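Putative DNA protection protein (Streptomyces coelicolor, PDB 4CYB) belongs to the Dps branch of the ferritins and probably oxidises and stores iron inside a twelve-subunit shell. Local coordinates at residues N29-A33 / G84-G88; K44-R50 / P102-E107; E67-L71 / T153-Q157; L113-L117 / V161-L165. All blocks are in the same frame, centred on the assembly; numbering follows the deposited sequence.

Contact 1: N29-A33 / G84-G88; sequences NKVLA and GVAVG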
loop_
_atom_site.group_PDB
_atom_site.type_symbol
_atom_site.label_atom_id
_atom_site.label_comp_id
_atom_site.label_asym_id
_atom_site.label_seq_id
_atom_site.Cartn_x
_atom_site.Cartn_y
_atom_site.Cartn_z
ATOM N N ASN J 29 34.794 6.069 11.347
ATOM C CA ASN J 29 35.358 5.304 10.253
ATOM C C ASN J 29 35.798 3.915 10.667
ATOM O O ASN J 29 35.761 2.998 9.876
ATOM C CB ASN J 29 36.461 6.025 9.468
ATOM C CG ASN J 29 35.905 6.848 8.316
ATOM O OD1 ASN J 29 35.027 6.382 7.575
ATOM N ND2 ASN J 29 36.432 8.049 8.138
ATOM N N LYS J 30 36.250 3.758 11.903
ATOM C CA LYS J 30 36.600 2.414 12.360
ATOM C C LYS J 30 35.350 1.552 12.488
ATOM O O LYS J 30 35.337 0.379 12.041
ATOM C CB LYS J 30 37.393 2.475 13.708
ATOM C CG LYS J 30 37.772 1.088 14.265
ATOM C CD LYS J 30 38.493 0.222 13.232
ATOM C CE LYS J 30 39.188 -0.948 13.925
ATOM N NZ LYS J 30 38.304 -1.720 14.817
ATOM N N VAL J 31 34.315 2.105 13.084
ATOM C CA VAL J 31 33.034 1.389 13.202
ATOM C C VAL J 31 32.551 1.030 11.794
ATOM O O VAL J 31 32.037 -0.070 11.568
ATOM C CB VAL J 31 31.981 2.234 13.942
ATOM C CG1 VAL J 31 30.595 1.577 13.854
ATOM C CG2 VAL J 31 32.406 2.359 15.425
ATOM N N LEU J 32 32.656 1.984 10.888
ATOM C CA LEU J 32 32.186 1.787 9.473
ATOM C C LEU J 32 32.956 0.657 8.803
ATOM O O LEU J 32 32.345 -0.232 8.179
ATOM C CB LEU J 32 32.359 3.108 8.730
ATOM C CG LEU J 32 31.701 3.336 7.391
ATOM C CD1 LEU J 32 30.227 2.911 7.484
ATOM C CD2 LEU J 32 31.881 4.813 7.064
ATOM N N ALA J 33 34.294 0.652 8.943
ATOM C CA ALA J 33 35.137 -0.432 8.382
ATOM C C ALA J 33 34.728 -1.783 8.954
ATOM O O ALA J 33 34.551 -2.749 8.212
ATOM C CB ALA J 33 36.646 -0.143 8.603
ATOM N N GLY J 84 34.011 15.261 7.162
ATOM C CA GLY J 84 35.071 14.242 6.966
ATOM C C GLY J 84 34.895 13.450 5.665
ATOM O O GLY J 84 34.105 13.847 4.758
ATOM N N VAL J 85 35.674 12.389 5.560
ATOM C CA VAL J 85 35.654 11.482 4.405
ATOM C C VAL J 85 35.368 10.066 4.857
ATOM O O VAL J 85 36.193 9.424 5.589
ATOM C CB VAL J 85 36.976 11.575 3.576
ATOM C CG1 VAL J 85 36.862 10.751 2.252
ATOM C CG2 VAL J 85 37.279 13.058 3.288
ATOM N N ALA J 86 34.196 9.548 4.443
ATOM C CA ALA J 86 33.821 8.153 4.810
ATOM C C ALA J 86 34.703 7.146 4.056
ATOM O O ALA J 86 35.042 7.346 2.856
ATOM C CB ALA J 86 32.337 7.909 4.483
ATOM N N VAL J 87 35.065 6.050 4.721
ATOM C CA VAL J 87 35.853 5.019 4.032
ATOM C C VAL J 87 35.085 4.424 2.826
ATOM O O VAL J 87 33.884 4.110 2.941
ATOM C CB VAL J 87 36.313 3.921 4.995
ATOM C CG1 VAL J 87 35.150 3.219 5.667
ATOM C CG2 VAL J 87 37.205 2.924 4.254
ATOM N N GLY J 88 35.746 4.354 1.676
ATOM C CA GLY J 88 35.032 4.027 0.403
ATOM C C GLY J 88 35.281 2.617 -0.101
ATOM O O GLY J 88 34.529 1.712 0.177
#
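Asn29 and Val87 bring the two backbones closest, their CA atoms 6.2 Å apart, where helix 18-48 meets the irregular, rather extended chain of 84-88. The amide of Asn29 bonds to that chain at two points. Its OD1 accepts the backbone N of Val87 at 2.9 Å, the donor standing 41° above the carbonyl plane. Its ND2 gives a hydrogen to Val85 O at 2.9 Å, with an N-H...O angle of 156°. With both ends of the amide engaged, its rotation is fixed, and a buried backbone NH and C=O on either side of Ala86 are satisfied without a strand or helix. Val87 CG1 sits between its own backbone N and carbonyl carbon (chi1 60°), a setting that brings this methyl to 3.9 Å from Leu32 CG, the two side chains lying alongside and pointing opposite ways. Leu32 CD2 also meets Ala86 CB at 4.1 Å, and its other neighbours include Val75 and Ala76 of helix 54-81. Val87 also packs against His92 and Val93 of helix 90-96. The arrangement pins to the ferritin-like bundle the loop leading into the short helix 90-96, which Dps proteins characteristically carry between the second and third bundle helices.

Contact 2: K44-R50 / P102-E107; sequences KYHWLMR and PPDGVE. With FE (Fe (III) ion), chain V.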
loop_
_atom_site.group_PDB
_atom_site.type_symbol
_atom_site.label_atom_id
_atom_site.label_comp_id
_atom_site.label_asym_id
_atom_site.label_seq_id
_atom_site.Cartn_x
_atom_site.Cartn_y
_atom_site.Cartn_z
ATOM N N LYS J 44 27.705 -13.290 2.865
ATOM C CA LYS J 44 28.439 -14.562 2.648
ATOM C C LYS J 44 27.681 -15.771 3.204
ATOM O O LYS J 44 27.477 -16.761 2.493
ATOM C CB LYS J 44 29.890 -14.478 3.177
ATOM C CG LYS J 44 30.766 -15.786 3.062
ATOM C CD LYS J 44 32.062 -15.642 3.909
ATOM C CE LYS J 44 32.869 -16.952 4.091
ATOM N NZ LYS J 44 33.581 -17.276 2.816
ATOM N N TYR J 45 27.242 -15.707 4.453
ATOM C CA TYR J 45 26.620 -16.849 5.067
ATOM C C TYR J 45 25.152 -17.007 4.583
ATOM O O TYR J 45 24.668 -18.089 4.538
ATOM C CB TYR J 45 26.717 -16.680 6.584
ATOM C CG TYR J 45 28.167 -16.715 7.074
ATOM C CD1 TYR J 45 29.144 -17.514 6.401
ATOM C CD2 TYR J 45 28.561 -16.004 8.200
ATOM C CE1 TYR J 45 30.466 -17.589 6.842
ATOM C CE2 TYR J 45 29.908 -16.017 8.615
ATOM C CZ TYR J 45 30.834 -16.813 7.963
ATOM O OH TYR J 45 32.125 -16.837 8.427
ATOM N N HIS J 46 24.468 -15.909 4.236
ATOM C CA HIS J 46 23.134 -15.973 3.563
ATOM C C HIS J 46 23.301 -16.836 2.320
ATOM O O HIS J 46 22.435 -17.686 2.069
ATOM C CB HIS J 46 22.710 -14.533 3.205
ATOM C CG HIS J 46 21.497 -14.398 2.273
ATOM N ND1 HIS J 46 20.243 -14.641 2.694
ATOM C CD2 HIS J 46 21.400 -13.934 0.963
ATOM C CE1 HIS J 46 19.339 -14.307 1.710
ATOM N NE2 HIS J 46 20.053 -13.899 0.631
ATOM N N TRP J 47 24.397 -16.665 1.555
ATOM C CA TRP J 47 24.593 -17.495 0.314
ATOM C C TRP J 47 25.063 -18.897 0.554
ATOM O O TRP J 47 24.552 -19.841 -0.041
ATOM C CB TRP J 47 25.582 -16.842 -0.641
ATOM C CG TRP J 47 25.107 -15.471 -1.070
ATOM C CD1 TRP J 47 23.827 -15.092 -1.442
ATOM C CD2 TRP J 47 25.921 -14.270 -1.147
ATOM N NE1 TRP J 47 23.767 -13.723 -1.713
ATOM C CE2 TRP J 47 25.017 -13.181 -1.610
ATOM C CE3 TRP J 47 27.300 -14.000 -0.955
ATOM C CZ2 TRP J 47 25.463 -11.878 -1.788
ATOM C CZ3 TRP J 47 27.748 -12.686 -1.169
ATOM C CH2 TRP J 47 26.860 -11.647 -1.543
ATOM N N LEU J 48 26.045 -19.039 1.471
ATOM C CA LEU J 48 26.720 -20.322 1.664
ATOM C C LEU J 48 26.006 -21.261 2.602
ATOM O O LEU J 48 26.446 -22.411 2.770
ATOM C CB LEU J 48 28.115 -20.133 2.267
ATOM C CG LEU J 48 29.181 -19.381 1.448
ATOM C CD1 LEU J 48 30.598 -19.561 2.009
ATOM C CD2 LEU J 48 29.074 -19.476 -0.058
ATOM N N MET J 49 24.942 -20.791 3.236
ATOM C CA MET J 49 24.210 -21.599 4.212
ATOM C C MET J 49 23.750 -22.941 3.630
ATOM O O MET J 49 23.512 -23.068 2.405
ATOM C CB MET J 49 23.012 -20.789 4.773
ATOM C CG MET J 49 22.208 -21.503 5.842
ATOM S SD MET J 49 23.215 -21.976 7.292
ATOM C CE MET J 49 24.129 -20.444 7.586
ATOM N N ARG J 50 23.646 -23.945 4.504
ATOM C CA ARG J 50 23.171 -25.294 4.111
ATOM C C ARG J 50 22.735 -26.042 5.364
ATOM O O ARG J 50 23.036 -25.600 6.458
ATOM C CB ARG J 50 24.270 -26.070 3.367
ATOM C CG ARG J 50 25.591 -26.204 4.153
ATOM C CD ARG J 50 26.784 -26.372 3.190
ATOM N NE ARG J 50 26.850 -25.277 2.202
ATOM C CZ ARG J 50 27.463 -25.321 1.007
ATOM N NH1 ARG J 50 28.119 -26.411 0.572
ATOM N NH2 ARG J 50 27.446 -24.244 0.231
ATOM N N PRO J 102 37.544 -14.317 7.079
ATOM C CA PRO J 102 37.180 -15.749 7.195
ATOM C C PRO J 102 37.853 -16.583 6.133
ATOM O O PRO J 102 38.429 -16.033 5.205
ATOM C CB PRO J 102 35.656 -15.745 6.916
ATOM C CG PRO J 102 35.460 -14.583 5.987
ATOM C CD PRO J 102 36.517 -13.530 6.353
ATOM N N PRO J 103 37.744 -17.937 6.201
ATOM C CA PRO J 103 38.181 -18.784 5.095
ATOM C C PRO J 103 37.445 -18.382 3.813
ATOM O O PRO J 103 36.263 -17.955 3.901
ATOM C CB PRO J 103 37.698 -20.190 5.499
ATOM C CG PRO J 103 37.658 -20.146 7.034
ATOM C CD PRO J 103 37.148 -18.718 7.307
ATOM N N ASP J 104 38.098 -18.530 2.667
ATOM C CA ASP J 104 37.426 -18.229 1.350
ATOM C C ASP J 104 36.272 -19.173 1.080
ATOM O O ASP J 104 35.300 -18.800 0.387
ATOM C CB ASP J 104 38.419 -18.413 0.227
ATOM C CG ASP J 104 39.509 -17.358 0.232
ATOM O OD1 ASP J 104 39.356 -16.353 0.933
ATOM O OD2 ASP J 104 40.524 -17.527 -0.483
ATOM N N GLY J 105 36.392 -20.393 1.609
ATOM C CA GLY J 105 35.395 -21.446 1.341
ATOM C C GLY J 105 34.264 -21.505 2.370
ATOM O O GLY J 105 33.929 -20.493 3.044
ATOM N N VAL J 106 33.641 -22.672 2.455
ATOM C CA VAL J 106 32.439 -22.862 3.302
ATOM C C VAL J 106 32.839 -23.484 4.627
ATOM O O VAL J 106 33.426 -24.576 4.637
ATOM C CB VAL J 106 31.423 -23.783 2.600
ATOM C CG1 VAL J 106 30.124 -23.914 3.408
ATOM C CG2 VAL J 106 31.118 -23.282 1.197
ATOM N N GLU J 107 32.590 -22.771 5.734
ATOM C CA GLU J 107 32.813 -23.300 7.105
ATOM C C GLU J 107 31.642 -24.128 7.588
ATOM O O GLU J 107 30.562 -24.111 6.975
ATOM C CB GLU J 107 32.972 -22.116 8.095
ATOM C CG GLU J 107 34.215 -21.224 7.883
ATOM C CD GLU J 107 33.959 -19.781 8.372
ATOM O OE1 GLU J 107 33.380 -18.953 7.616
ATOM O OE2 GLU J 107 34.300 -19.457 9.528
HETATM FE FE FE V . 19.002 -13.323 -1.536
HETATM O O HOH W 1 32.845 -17.355 0.220
HETATM O O HOH W 2 18.742 -11.142 -0.546
HETATM O O HOH W 3 17.166 -14.371 -0.528
HETATM O O HOH W 4 17.074 -13.021 -2.971
#
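Val106 CG1 lies over one face of the Arg50 guanidinium, 3.7 Å above its plane and offset toward the rim, whereas the Tyr45 ring is met at its edge, near its plane, by Glu107 OE1. These groups join the end of helix 18-48 in the Dps four-helix bundle to the connection between helices 90-96 and 109-136. Tyr45 OH donates to Glu107 OE1 at 2.6 Å, on the syn side of a carboxylate turned 51° from the ring. Lys44 runs extended to CE, then bends at its last torsion (chi4 75°), which carries NZ into the loop. NZ donates to Pro103 O at 3.0 Å, in the carbonyl plane, and to Gly105 O at 3.2 Å, while water 1 links it to Asp104 O. A methionine in place of Lys44 would probably leave these loop carbonyls without their shared donor. On another side of the helix, His46 NE2 binds iron at 2.5 Å, the site being completed by waters and by Asp73 and Glu77 of a neighbouring subunit. Leu48 CD1 rests 3.8 Å from Val106 CG2. Arg50 is steadied by its own helix end, its NE donating to Leu48 O at 2.9 Å.

Contact 3: E67-L71 / T153-Q157; sequences EQLEL and TNELQ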
loop_
_atom_site.group_PDB
_atom_site.type_symbol
_atom_site.label_atom_id
_atom_site.label_comp_id
_atom_site.label_asym_id
_atom_site.label_seq_id
_atom_site.Cartn_x
_atom_site.Cartn_y
_atom_site.Cartn_z
ATOM N N GLU J 67 19.806 -4.690 7.781
ATOM C CA GLU J 67 19.951 -3.739 8.888
ATOM C C GLU J 67 21.371 -3.174 8.972
ATOM O O GLU J 67 21.529 -1.949 9.196
ATOM C CB GLU J 67 19.525 -4.434 10.192
ATOM C CG GLU J 67 17.990 -4.629 10.279
ATOM C CD GLU J 67 17.572 -5.633 11.384
ATOM O OE1 GLU J 67 18.444 -6.156 12.115
ATOM O OE2 GLU J 67 16.356 -5.980 11.481
ATOM N N GLN J 68 22.384 -4.024 8.736
ATOM C CA GLN J 68 23.784 -3.556 8.750
ATOM C C GLN J 68 24.032 -2.609 7.585
ATOM O O GLN J 68 24.739 -1.607 7.712
ATOM C CB GLN J 68 24.769 -4.718 8.661
ATOM C CG GLN J 68 24.726 -5.629 9.931
ATOM C CD GLN J 68 25.394 -4.995 11.172
ATOM O OE1 GLN J 68 26.181 -4.057 11.065
ATOM N NE2 GLN J 68 25.065 -5.531 12.373
ATOM N N LEU J 69 23.420 -2.885 6.420
ATOM C CA LEU J 69 23.649 -1.978 5.296
ATOM C C LEU J 69 23.084 -0.586 5.594
ATOM O O LEU J 69 23.661 0.415 5.152
ATOM C CB LEU J 69 22.910 -2.545 4.020
ATOM C CG LEU J 69 23.203 -1.767 2.716
ATOM C CD1 LEU J 69 24.630 -2.139 2.261
ATOM C CD2 LEU J 69 22.135 -2.194 1.702
ATOM N N GLU J 70 21.934 -0.503 6.259
ATOM C CA GLU J 70 21.349 0.778 6.612
ATOM C C GLU J 70 22.264 1.499 7.668
ATOM O O GLU J 70 22.479 2.713 7.581
ATOM C CB GLU J 70 19.883 0.659 7.108
ATOM C CG GLU J 70 19.494 1.995 7.794
ATOM C CD GLU J 70 18.025 2.244 8.193
ATOM O OE1 GLU J 70 17.291 1.290 8.553
ATOM O OE2 GLU J 70 17.613 3.442 8.162
ATOM N N LEU J 71 22.802 0.745 8.611
ATOM C CA LEU J 71 23.820 1.346 9.550
ATOM C C LEU J 71 25.053 1.923 8.799
ATOM O O LEU J 71 25.522 3.000 9.112
ATOM C CB LEU J 71 24.305 0.326 10.572
ATOM C CG LEU J 71 23.312 -0.155 11.626
ATOM C CD1 LEU J 71 24.001 -1.220 12.532
ATOM C CD2 LEU J 71 22.737 1.047 12.391
ATOM N N THR J 153 21.338 -2.103 17.656
ATOM C CA THR J 153 21.158 -3.099 16.588
ATOM C C THR J 153 22.094 -4.283 16.705
ATOM O O THR J 153 21.662 -5.421 16.541
ATOM C CB THR J 153 21.380 -2.514 15.174
ATOM O OG1 THR J 153 20.410 -1.500 14.989
ATOM C CG2 THR J 153 21.196 -3.583 14.112
ATOM N N ASN J 154 23.383 -4.037 16.957
ATOM C CA ASN J 154 24.288 -5.161 17.139
ATOM C C ASN J 154 23.960 -6.041 18.344
ATOM O O ASN J 154 24.130 -7.268 18.251
ATOM C CB ASN J 154 25.708 -4.668 17.215
ATOM C CG ASN J 154 26.264 -4.376 15.840
ATOM O OD1 ASN J 154 26.619 -5.323 15.085
ATOM N ND2 ASN J 154 26.332 -3.115 15.491
ATOM N N GLU J 155 23.576 -5.421 19.466
ATOM C CA GLU J 155 23.108 -6.208 20.638
ATOM C C GLU J 155 21.959 -7.157 20.302
ATOM O O GLU J 155 22.037 -8.368 20.594
ATOM C CB GLU J 155 22.792 -5.329 21.860
ATOM C CG GLU J 155 24.019 -4.571 22.332
ATOM C CD GLU J 155 23.690 -3.453 23.381
ATOM O OE1 GLU J 155 22.655 -2.703 23.240
ATOM O OE2 GLU J 155 24.490 -3.285 24.346
ATOM N N LEU J 156 20.915 -6.631 19.653
ATOM C CA LEU J 156 19.770 -7.445 19.325
ATOM C C LEU J 156 20.148 -8.560 18.346
ATOM O O LEU J 156 19.688 -9.718 18.483
ATOM C CB LEU J 156 18.656 -6.542 18.749
ATOM C CG LEU J 156 17.303 -7.284 18.531
ATOM C CD1 LEU J 156 16.581 -7.631 19.840
ATOM C CD2 LEU J 156 16.367 -6.415 17.659
ATOM N N GLN J 157 20.908 -8.207 17.299
ATOM C CA GLN J 157 21.331 -9.217 16.349
ATOM C C GLN J 157 22.141 -10.382 16.970
ATOM O O GLN J 157 21.922 -11.556 16.665
ATOM C CB GLN J 157 22.129 -8.580 15.192
ATOM C CG GLN J 157 21.197 -7.797 14.249
ATOM C CD GLN J 157 21.936 -7.289 13.030
ATOM O OE1 GLN J 157 23.110 -7.577 12.847
ATOM N NE2 GLN J 157 21.236 -6.527 12.164
HETATM O O HOH W 5 27.478 -2.506 13.004
#
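Gln157 NE2 donates to Glu67 OE1 at 2.8 Å, the shortest hydrogen bond between the two segments, with an N-H...O angle of 160°. The oxygen uses its anti lone pair and lies in the amide plane of Gln157; carboxylate and amide are nearly coplanar, the two extended side chains running side by side in opposing senses. The other carboxylate oxygen of Glu67 pairs with Lys63, and Gln157 NE2 also bonds to His64 O. At the far end of the same amide, Gln157 OE1 accepts Gln68 NE2 at 2.9 Å and also His120 of helix 109-136. Gln68 bends at its second torsion, bringing its amide across that of Gln157 with the planes 69° apart; the donor stands well above the carbonyl plane. This network runs from the partly exposed Glu67 to the buried Gln68 and Asn154 inside the ferritin-like four-helix bundle, where segments 67-71 and 153-157, on helices 54-81 and 140-164, run antiparallel (167°), their axes 11.6 Å apart at closest approach. Water 5 extends it, donating to Gln68 OE1 and accepting from Asn154 ND2, both at 2.8 Å; Asn154 ND2 also reaches Val150 O on its own helix. Beside the network, Leu71 CD1 and Thr153 CB come tip to tip at 3.9 Å.

Contact 4: L113-L117 / V161-L165; sequences LSRLL and VAEHL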
loop_
_atom_site.group_PDB
_atom_site.type_symbol
_atom_site.label_atom_id
_atom_site.label_comp_id
_atom_site.label_asym_id
_atom_site.label_seq_id
_atom_site.Cartn_x
_atom_site.Cartn_y
_atom_site.Cartn_z
ATOM N N LEU J 113 28.215 -19.009 12.594
ATOM C CA LEU J 113 27.451 -18.246 13.599
ATOM C C LEU J 113 28.419 -17.660 14.644
ATOM O O LEU J 113 28.282 -16.505 15.057
ATOM C CB LEU J 113 26.383 -19.113 14.295
ATOM C CG LEU J 113 25.333 -19.708 13.318
ATOM C CD1 LEU J 113 24.238 -20.437 14.068
ATOM C CD2 LEU J 113 24.682 -18.579 12.516
ATOM N N SER J 114 29.369 -18.475 15.092
ATOM C CA SER J 114 30.387 -17.980 16.069
ATOM C C SER J 114 31.208 -16.794 15.547
ATOM O O SER J 114 31.508 -15.869 16.326
ATOM C CB SER J 114 31.336 -19.121 16.428
ATOM O OG SER J 114 30.601 -20.026 17.220
ATOM N N ARG J 115 31.595 -16.830 14.267
ATOM C CA ARG J 115 32.349 -15.735 13.654
ATOM C C ARG J 115 31.523 -14.433 13.651
ATOM O O ARG J 115 32.066 -13.361 13.900
ATOM C CB ARG J 115 32.784 -16.101 12.221
ATOM C CG ARG J 115 33.672 -15.025 11.605
ATOM C CD ARG J 115 34.255 -15.534 10.267
ATOM N NE ARG J 115 35.086 -16.742 10.378
ATOM C CZ ARG J 115 36.359 -16.787 10.822
ATOM N NH1 ARG J 115 36.999 -15.697 11.229
ATOM N NH2 ARG J 115 36.998 -17.957 10.863
ATOM N N LEU J 116 30.226 -14.525 13.316
ATOM C CA LEU J 116 29.315 -13.381 13.404
ATOM C C LEU J 116 29.299 -12.840 14.831
ATOM O O LEU J 116 29.444 -11.632 15.023
ATOM C CB LEU J 116 27.915 -13.809 12.965
ATOM C CG LEU J 116 27.732 -14.140 11.454
ATOM C CD1 LEU J 116 26.290 -14.657 11.306
ATOM C CD2 LEU J 116 27.935 -12.925 10.566
ATOM N N LEU J 117 29.199 -13.733 15.849
ATOM C CA LEU J 117 29.149 -13.265 17.244
ATOM C C LEU J 117 30.425 -12.550 17.656
ATOM O O LEU J 117 30.391 -11.499 18.341
ATOM C CB LEU J 117 28.883 -14.410 18.214
ATOM C CG LEU J 117 27.489 -15.070 18.137
ATOM C CD1 LEU J 117 27.393 -16.125 19.254
ATOM C CD2 LEU J 117 26.356 -14.039 18.276
ATOM N N VAL J 161 21.403 -14.451 16.871
ATOM C CA VAL J 161 22.361 -15.421 16.344
ATOM C C VAL J 161 22.737 -16.412 17.439
ATOM O O VAL J 161 22.769 -17.637 17.216
ATOM C CB VAL J 161 23.628 -14.736 15.746
ATOM C CG1 VAL J 161 24.709 -15.756 15.356
ATOM C CG2 VAL J 161 23.239 -13.947 14.465
ATOM N N ALA J 162 23.018 -15.878 18.612
ATOM C CA ALA J 162 23.523 -16.712 19.729
ATOM C C ALA J 162 22.554 -17.789 20.154
ATOM O O ALA J 162 22.978 -18.921 20.525
ATOM C CB ALA J 162 23.901 -15.831 20.920
ATOM N N GLU J 163 21.254 -17.496 20.094
ATOM C CA GLU J 163 20.241 -18.507 20.450
ATOM C C GLU J 163 20.252 -19.717 19.561
ATOM O O GLU J 163 19.921 -20.798 20.024
ATOM C CB GLU J 163 18.798 -17.915 20.563
ATOM C CG GLU J 163 18.558 -16.877 21.651
ATOM C CD GLU J 163 18.981 -17.286 23.071
ATOM O OE1 GLU J 163 19.341 -18.453 23.353
ATOM O OE2 GLU J 163 18.912 -16.406 23.923
ATOM N N HIS J 164 20.650 -19.574 18.294
ATOM C CA HIS J 164 20.760 -20.716 17.381
ATOM C C HIS J 164 21.903 -21.665 17.697
ATOM O O HIS J 164 21.878 -22.800 17.248
ATOM C CB HIS J 164 20.911 -20.261 15.942
ATOM C CG HIS J 164 19.673 -19.602 15.430
ATOM N ND1 HIS J 164 18.681 -20.272 14.784
ATOM C CD2 HIS J 164 19.258 -18.297 15.546
ATOM C CE1 HIS J 164 17.657 -19.388 14.514
ATOM N NE2 HIS J 164 18.035 -18.196 14.944
ATOM N N LEU J 165 22.854 -21.211 18.505
ATOM C CA LEU J 165 23.970 -22.082 18.912
ATOM C C LEU J 165 23.670 -22.882 20.183
ATOM O O LEU J 165 24.476 -23.734 20.554
ATOM C CB LEU J 165 25.249 -21.258 19.195
ATOM C CG LEU J 165 25.913 -20.778 17.899
ATOM C CD1 LEU J 165 27.059 -19.834 18.210
ATOM C CD2 LEU J 165 26.391 -21.922 16.991
#
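Leu113 and Leu117, one helical turn apart, close around the buried Val161 to form the dense part of this contact. Val161 CG1, anti to the backbone N (chi1 173°), points between them: it lies 3.9 Å from Leu113 CB and 3.8 Å from Leu117 CD2. Leu117 CD1 separately meets Ala162 CB at 3.9 Å. Leu116 is more loosely applied, its CB 4.4 Å from Val161 CG1, and turns to Tyr42 and Tyr45 of helix 18-48. Unlike Val161, Ser114 and Leu165 are partly exposed, yet their contacts are as close. Leu165 CD2 meets Leu113 CB at 3.9 Å; its CD1 meets Leu117 CD1 tip to tip, also at 3.9 Å, and lies 3.7 Å from Ser114 OG. That hydroxyl bonds to Pro110 O and to His172 of a neighbouring subunit, whose Leu170 packs on Leu165. Cutting Leu165 back to an alanine is likely to open a gap beside Leu113 and Leu117 and deprive that subunit's tail of an apolar partner. No hydrogen bond joins the two segments; the contact is aliphatic packing between helices 109-136 and 140-164, the third and fourth helices of the ferritin-like bundle, where several neighbouring subunits of the Dps shell pack on it.

How the contacts relate
Contacts 2 and 4 touch directly: Arg115, on segment 113-117 of contact 4, forms a salt bridge from NE to Glu107 OE2 of contact 2 at 3.0 Å, and its CD packs 3.6 Å from Pro102 CB. Their centres are about 14 Å apart. Contact 3 lies near the middle of the chain, its centre about 14 Å from that of contact 4, with which it shares helix 140-164. Contacts 1 and 2 both use helix 18-48, yet their centres are about 25 Å apart. The iron sites lie between subunits, and this chain's own Asp73 is about 8 Å from Leu32 of contact 1 and about 7 Å from Leu71 of contact 3, side chain to side chain.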